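Local coordinates for protein ORF59 (Human herpesvirus 8, PDB 3HSL) that acts as the accessory subunit of the viral DNA polymerase, stimulating it and raising its processivity in lytic DNA replication, at residues 89-92 against 97-100; 274-277 against 281-284. One frame throughout, in Å; residues are numbered along the deposited sequence.

Contact 1 (89-92 against 97-100)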
ATOM      1  N   ARG A  89      -1.576  14.812   9.555  1.00 20.89           N
ATOM      2  CA  ARG A  89      -1.347  13.368   9.519  1.00 20.92           C
ATOM      3  C   ARG A  89      -0.723  12.988   8.190  1.00 20.72           C
ATOM      4  O   ARG A  89      -1.148  13.553   7.177  1.00 21.12           O
ATOM      5  CB  ARG A  89      -2.664  12.635   9.822  1.00 21.11           C
ATOM      6  CG  ARG A  89      -3.821  13.087   8.978  1.00 23.41           C
ATOM      7  CD  ARG A  89      -5.172  12.455   9.330  1.00 25.73           C
ATOM      8  NE  ARG A  89      -5.671  12.814  10.658  1.00 28.84           N
ATOM      9  CZ  ARG A  89      -6.929  12.603  11.089  1.00 30.51           C
ATOM     10  NH1 ARG A  89      -7.841  12.036  10.299  1.00 31.12           N
ATOM     11  NH2 ARG A  89      -7.293  12.965  12.320  1.00 29.57           N
ATOM     12  N   ASN A  90       0.268  12.072   8.133  1.00 19.95           N
ATOM     13  CA  ASN A  90       0.764  11.774   6.770  1.00 19.59           C
ATOM     14  C   ASN A  90      -0.155  10.946   5.915  1.00 18.99           C
ATOM     15  O   ASN A  90      -0.043  10.972   4.703  1.00 20.00           O
ATOM     16  CB  ASN A  90       2.272  11.433   6.548  1.00 20.10           C
ATOM     17  CG  ASN A  90       2.706  10.200   7.234  1.00 18.36           C
ATOM     18  OD1 ASN A  90       2.089   9.805   8.199  1.00 20.48           O
ATOM     19  ND2 ASN A  90       3.776   9.578   6.750  1.00 13.82           N
ATOM     20  N   THR A  91      -1.063  10.219   6.544  1.00 18.11           N
ATOM     21  CA  THR A  91      -2.056   9.470   5.788  1.00 17.79           C
ATOM     22  C   THR A  91      -3.444  10.028   6.154  1.00 17.91           C
ATOM     23  O   THR A  91      -4.031   9.652   7.167  1.00 17.77           O
ATOM     24  CB  THR A  91      -2.015   7.935   6.009  1.00 17.54           C
ATOM     25  OG1 THR A  91      -0.684   7.434   5.786  1.00 17.65           O
ATOM     26  CG2 THR A  91      -2.999   7.258   5.054  1.00 15.61           C
ATOM     27  N   SER A  92      -3.953  10.929   5.316  1.00 18.39           N
ATOM     28  CA  SER A  92      -5.262  11.562   5.491  1.00 18.52           C
ATOM     29  C   SER A  92      -6.279  10.451   5.585  1.00 19.32           C
ATOM     30  O   SER A  92      -6.067   9.409   4.983  1.00 19.43           O
ATOM     31  CB  SER A  92      -5.561  12.390   4.256  1.00 18.21           C
ATOM     32  OG  SER A  92      -4.477  13.252   3.951  1.00 17.35           O
ATOM     33  N   PHE A  97      -2.678   8.128   0.290  1.00 21.09           N
ATOM     34  CA  PHE A  97      -1.662   9.144   0.168  1.00 18.93           C
ATOM     35  C   PHE A  97      -0.921   9.239   1.498  1.00 18.31           C
ATOM     36  O   PHE A  97      -1.508   9.548   2.532  1.00 18.22           O
ATOM     37  CB  PHE A  97      -2.138  10.505  -0.315  1.00 17.66           C
ATOM     38  CG  PHE A  97      -0.985  11.415  -0.660  1.00 16.41           C
ATOM     39  CD1 PHE A  97      -0.429  11.396  -1.940  1.00 16.48           C
ATOM     40  CD2 PHE A  97      -0.447  12.280   0.284  1.00 14.90           C
ATOM     41  CE1 PHE A  97       0.646  12.235  -2.267  1.00 15.46           C
ATOM     42  CE2 PHE A  97       0.612  13.115  -0.026  1.00 13.90           C
ATOM     43  CZ  PHE A  97       1.164  13.096  -1.300  1.00 14.85           C
ATOM     44  N   THR A  98       0.378   8.959   1.444  1.00 17.29           N
ATOM     45  CA  THR A  98       1.221   8.999   2.613  1.00 16.02           C
ATOM     46  C   THR A  98       2.334   9.976   2.279  1.00 16.18           C
ATOM     47  O   THR A  98       3.245   9.681   1.491  1.00 15.36           O
ATOM     48  CB  THR A  98       1.706   7.591   2.965  1.00 15.43           C
ATOM     49  OG1 THR A  98       0.565   6.776   3.251  1.00 15.09           O
ATOM     50  CG2 THR A  98       2.606   7.600   4.156  1.00 13.43           C
ATOM     51  N   HIS A  99       2.258  11.155   2.882  1.00 16.84           N
ATOM     52  CA  HIS A  99       3.254  12.165   2.595  1.00 17.69           C
ATOM     53  C   HIS A  99       4.687  11.630   2.517  1.00 18.84           C
ATOM     54  O   HIS A  99       5.310  11.687   1.441  1.00 19.77           O
ATOM     55  CB  HIS A  99       3.130  13.344   3.549  1.00 17.42           C
ATOM     56  CG  HIS A  99       1.881  14.144   3.355  1.00 16.85           C
ATOM     57  ND1 HIS A  99       0.659  13.753   3.866  1.00 17.01           N
ATOM     58  CD2 HIS A  99       1.665  15.314   2.708  1.00 14.56           C
ATOM     59  CE1 HIS A  99      -0.256  14.653   3.542  1.00 16.39           C
ATOM     60  NE2 HIS A  99       0.328  15.606   2.839  1.00 15.10           N
ATOM     61  N   THR A 100       5.205  11.108   3.632  1.00 18.46           N
ATOM     62  CA  THR A 100       6.572  10.610   3.665  1.00 18.26           C
ATOM     63  C   THR A 100       6.841   9.505   2.647  1.00 18.90           C
ATOM     64  O   THR A 100       7.967   9.377   2.146  1.00 18.86           O
ATOM     65  CB  THR A 100       6.983  10.108   5.072  1.00 18.43           C
ATOM     66  OG1 THR A 100       6.170   8.984   5.457  1.00 17.15           O
ATOM     67  CG2 THR A 100       6.895  11.244   6.133  1.00 17.40           C
TER
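His-99 closes back on Asn-90 with both its backbone and its ring. CB of His-99 packs on CB of Asn-90 at 3.7 Å. The first torsion (chi1 -68°) places the ring carbon CG beside the backbone N of His-99, and the second (chi2 80°) turns ND1 toward O of Asn-90. ND1 then donates to O of Asn-90 at 3.0 Å. The bond is fairly straight, at 156° at the hydrogen. The backbone N of His-99 donates to the same O of Asn-90 at 2.9 Å. The two donors come from opposite faces of the carbonyl plane, so one buried carbonyl is gripped by main chain and side chain of a single residue. Further round the ring, CE1 of His-99 lies 3.9 Å from O of Arg-89. Within 97-100 the ring of His-99 has company on one face, where CE2 of Phe-97 stands 3.6 Å above the ring plane, over its centre. Phe-88 meets His-99 in an edge-to-face contact, and Phe-97 stacks on His-146.

The other polar link joins two threonines. OG1 of Thr-98 donates to OG1 of Thr-91 at 2.9 Å. OG1 of Thr-91 is also bonded to O of Lys-36, so it belongs to a short chain of hydrogen bonds. The backbones add a weak CA-H...O contact, from CA of Thr-91 to O of Phe-97 at 3.3 Å. Nearby, Ser-92 packs on Thr-142 of the second subunit.

Thr-98 occupies the N-cap position of helix 99-103, but its side chain makes no capping bond there. The arrangement is a short loop closure between strand 83-89 and that helix, with the first helical residue bound to the carbonyl just beyond the strand.

Contact 2 (274-277 against 281-284); sequences LIWH and ILEV
Ile-275 and Glu-283 form an antiparallel hydrogen-bonded pair in a beta hairpin. N of Ile-275 donates to O of Glu-283 at 2.8 Å, and N of Glu-283 donates to O of Ile-275 at 2.7 Å. Both donors lie in the plane of the carbonyl they reach. Just past strand 270-276, N of His-277 adds a third backbone bond, to O of Ile-281 at 2.8 Å.

One side-chain hydrogen bond crosses the hairpin. NE2 of His-277 donates to OE1 of Glu-283 at 2.7 Å. It meets the oxygen on its anti side, out of the carboxylate plane. Imidazole and carboxylate are turned 45° to each other. The extended glutamate chain runs past the edge of the imidazole, where its CB lies in the ring plane. The CD1 methyl of Ile-275 rests beside the carboxylate, 3.7 Å from OE1 of Glu-283. CG2 of Ile-275 lies over one face of the His-277 ring, offset toward its rim. The second oxygen, OE2, is bonded to Ser-299 on strand 296-302.

The apolar contacts lie on the face of Leu-274, Trp-276, Leu-282 and Val-284. There the CD1 methyl of Leu-282 sits over the indole of Trp-276. This is a CH-pi contact, with CD1 3.8 Å from the centroid of the five-membered ring. In Leu-282, chi1 of 174° and chi2 of 57° together bring CD1 back toward strand 270-276 and over the indole. Beside it, CD2 of Leu-274 touches CG2 of Val-284 at 3.8 Å. Val-198 lies against both Trp-276 and Leu-282.

One face is thus wholly apolar. The side of Ile-275 and Glu-283 mixes a buried isoleucine with the carboxylate, which His-277 reaches from just beyond the strand. The glutamate's negative charge may stabilise a protonated imidazole.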
ATOM      1  N   LEU A 274      20.164   4.559  25.405  1.00 22.43           N
ATOM      2  CA  LEU A 274      19.122   4.863  26.377  1.00 22.38           C
ATOM      3  C   LEU A 274      19.502   6.089  27.177  1.00 22.27           C
ATOM      4  O   LEU A 274      20.645   6.213  27.597  1.00 22.35           O
ATOM      5  CB  LEU A 274      18.916   3.709  27.348  1.00 22.62           C
ATOM      6  CG  LEU A 274      18.666   2.309  26.794  1.00 24.35           C
ATOM      7  CD1 LEU A 274      18.329   1.371  27.956  1.00 24.07           C
ATOM      8  CD2 LEU A 274      17.536   2.314  25.790  1.00 25.68           C
ATOM      9  N   ILE A 275      18.546   6.996  27.388  1.00 22.05           N
ATOM     10  CA  ILE A 275      18.801   8.211  28.152  1.00 21.66           C
ATOM     11  C   ILE A 275      17.658   8.377  29.153  1.00 22.35           C
ATOM     12  O   ILE A 275      16.490   8.249  28.789  1.00 22.15           O
ATOM     13  CB  ILE A 275      18.809   9.465  27.249  1.00 21.24           C
ATOM     14  CG1 ILE A 275      19.423   9.172  25.870  1.00 21.71           C
ATOM     15  CG2 ILE A 275      19.452  10.633  27.963  1.00 19.22           C
ATOM     16  CD1 ILE A 275      19.320  10.311  24.867  1.00 20.83           C
ATOM     17  N   TRP A 276      18.003   8.659  30.408  1.00 22.97           N
ATOM     18  CA  TRP A 276      17.029   8.873  31.469  1.00 23.58           C
ATOM     19  C   TRP A 276      16.902  10.346  31.741  1.00 25.11           C
ATOM     20  O   TRP A 276      17.767  10.950  32.382  1.00 25.37           O
ATOM     21  CB  TRP A 276      17.415   8.158  32.773  1.00 22.85           C
ATOM     22  CG  TRP A 276      17.115   6.709  32.815  1.00 20.91           C
ATOM     23  CD1 TRP A 276      16.027   6.119  33.397  1.00 20.91           C
ATOM     24  CD2 TRP A 276      17.897   5.648  32.257  1.00 19.84           C
ATOM     25  NE1 TRP A 276      16.084   4.753  33.236  1.00 20.29           N
ATOM     26  CE2 TRP A 276      17.223   4.440  32.541  1.00 19.42           C
ATOM     27  CE3 TRP A 276      19.108   5.600  31.544  1.00 19.15           C
ATOM     28  CZ2 TRP A 276      17.714   3.205  32.139  1.00 19.02           C
ATOM     29  CZ3 TRP A 276      19.597   4.374  31.143  1.00 18.19           C
ATOM     30  CH2 TRP A 276      18.902   3.189  31.441  1.00 19.47           C
ATOM     31  N   HIS A 277      15.818  10.929  31.255  1.00 26.65           N
ATOM     32  CA  HIS A 277      15.593  12.344  31.460  1.00 28.10           C
ATOM     33  C   HIS A 277      15.055  12.663  32.841  1.00 29.55           C
ATOM     34  O   HIS A 277      14.303  11.885  33.444  1.00 29.83           O
ATOM     35  CB  HIS A 277      14.689  12.914  30.375  1.00 27.83           C
ATOM     36  CG  HIS A 277      15.291  12.835  29.018  1.00 27.69           C
ATOM     37  ND1 HIS A 277      16.163  13.788  28.541  1.00 27.99           N
ATOM     38  CD2 HIS A 277      15.154  11.919  28.032  1.00 27.78           C
ATOM     39  CE1 HIS A 277      16.539  13.464  27.317  1.00 28.13           C
ATOM     40  NE2 HIS A 277      15.940  12.333  26.986  1.00 28.48           N
ATOM     41  N   ILE A 281      11.047  10.667  31.809  1.00 29.68           N
ATOM     42  CA  ILE A 281      11.116  10.036  30.490  1.00 28.20           C
ATOM     43  C   ILE A 281      12.397   9.316  30.068  1.00 26.52           C
ATOM     44  O   ILE A 281      13.480   9.893  30.101  1.00 26.31           O
ATOM     45  CB  ILE A 281      10.663  11.020  29.366  1.00 28.55           C
ATOM     46  CG1 ILE A 281       9.188  11.361  29.552  1.00 30.34           C
ATOM     47  CG2 ILE A 281      10.833  10.416  27.980  1.00 27.86           C
ATOM     48  CD1 ILE A 281       8.585  12.169  28.397  1.00 32.42           C
ATOM     49  N   LEU A 282      12.235   8.047  29.676  1.00 24.94           N
ATOM     50  CA  LEU A 282      13.320   7.205  29.173  1.00 23.76           C
ATOM     51  C   LEU A 282      13.322   7.323  27.635  1.00 22.95           C
ATOM     52  O   LEU A 282      12.344   6.963  26.977  1.00 23.21           O
ATOM     53  CB  LEU A 282      13.158   5.738  29.622  1.00 23.73           C
ATOM     54  CG  LEU A 282      14.151   4.700  29.044  1.00 23.81           C
ATOM     55  CD1 LEU A 282      15.605   5.061  29.318  1.00 24.01           C
ATOM     56  CD2 LEU A 282      13.887   3.270  29.492  1.00 22.76           C
ATOM     57  N   GLU A 283      14.415   7.826  27.067  1.00 21.61           N
ATOM     58  CA  GLU A 283      14.508   8.001  25.628  1.00 20.56           C
ATOM     59  C   GLU A 283      15.422   6.978  24.974  1.00 20.32           C
ATOM     60  O   GLU A 283      16.553   6.761  25.403  1.00 20.63           O
ATOM     61  CB  GLU A 283      14.984   9.420  25.300  1.00 20.33           C
ATOM     62  CG  GLU A 283      15.065   9.748  23.807  1.00 21.46           C
ATOM     63  CD  GLU A 283      15.465  11.211  23.492  1.00 22.57           C
ATOM     64  OE1 GLU A 283      16.070  11.907  24.339  1.00 21.99           O
ATOM     65  OE2 GLU A 283      15.168  11.675  22.365  1.00 23.39           O
ATOM     66  N   VAL A 284      14.920   6.346  23.927  1.00 20.00           N
ATOM     67  CA  VAL A 284      15.695   5.385  23.163  1.00 19.77           C
ATOM     68  C   VAL A 284      16.150   6.210  21.975  1.00 20.20           C
ATOM     69  O   VAL A 284      15.312   6.642  21.187  1.00 21.02           O
ATOM     70  CB  VAL A 284      14.834   4.210  22.700  1.00 19.26           C
ATOM     71  CG1 VAL A 284      15.590   3.359  21.698  1.00 18.51           C
ATOM     72  CG2 VAL A 284      14.381   3.390  23.907  1.00 18.67           C
TER

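How the contacts relate
Contact 1 comes first along the chain and is complete well before contact 2 begins. There is about 28 Å between their centres and about 18 Å between nearest atoms, so they do not touch. They lie on opposite sides of the chain's centre. Contact 1 joins the end of strand 83-89 to the start of helix 99-103, close to the second subunit. Contact 2 lies in the hairpin of strands 270-276 and 282-288, and no other chain of the assembly touches its segments. Both belong to the herpesvirus accessory factor region of the chain. They are separate local closures in this processivity factor, one a strand-to-helix loop and the other a strand pair.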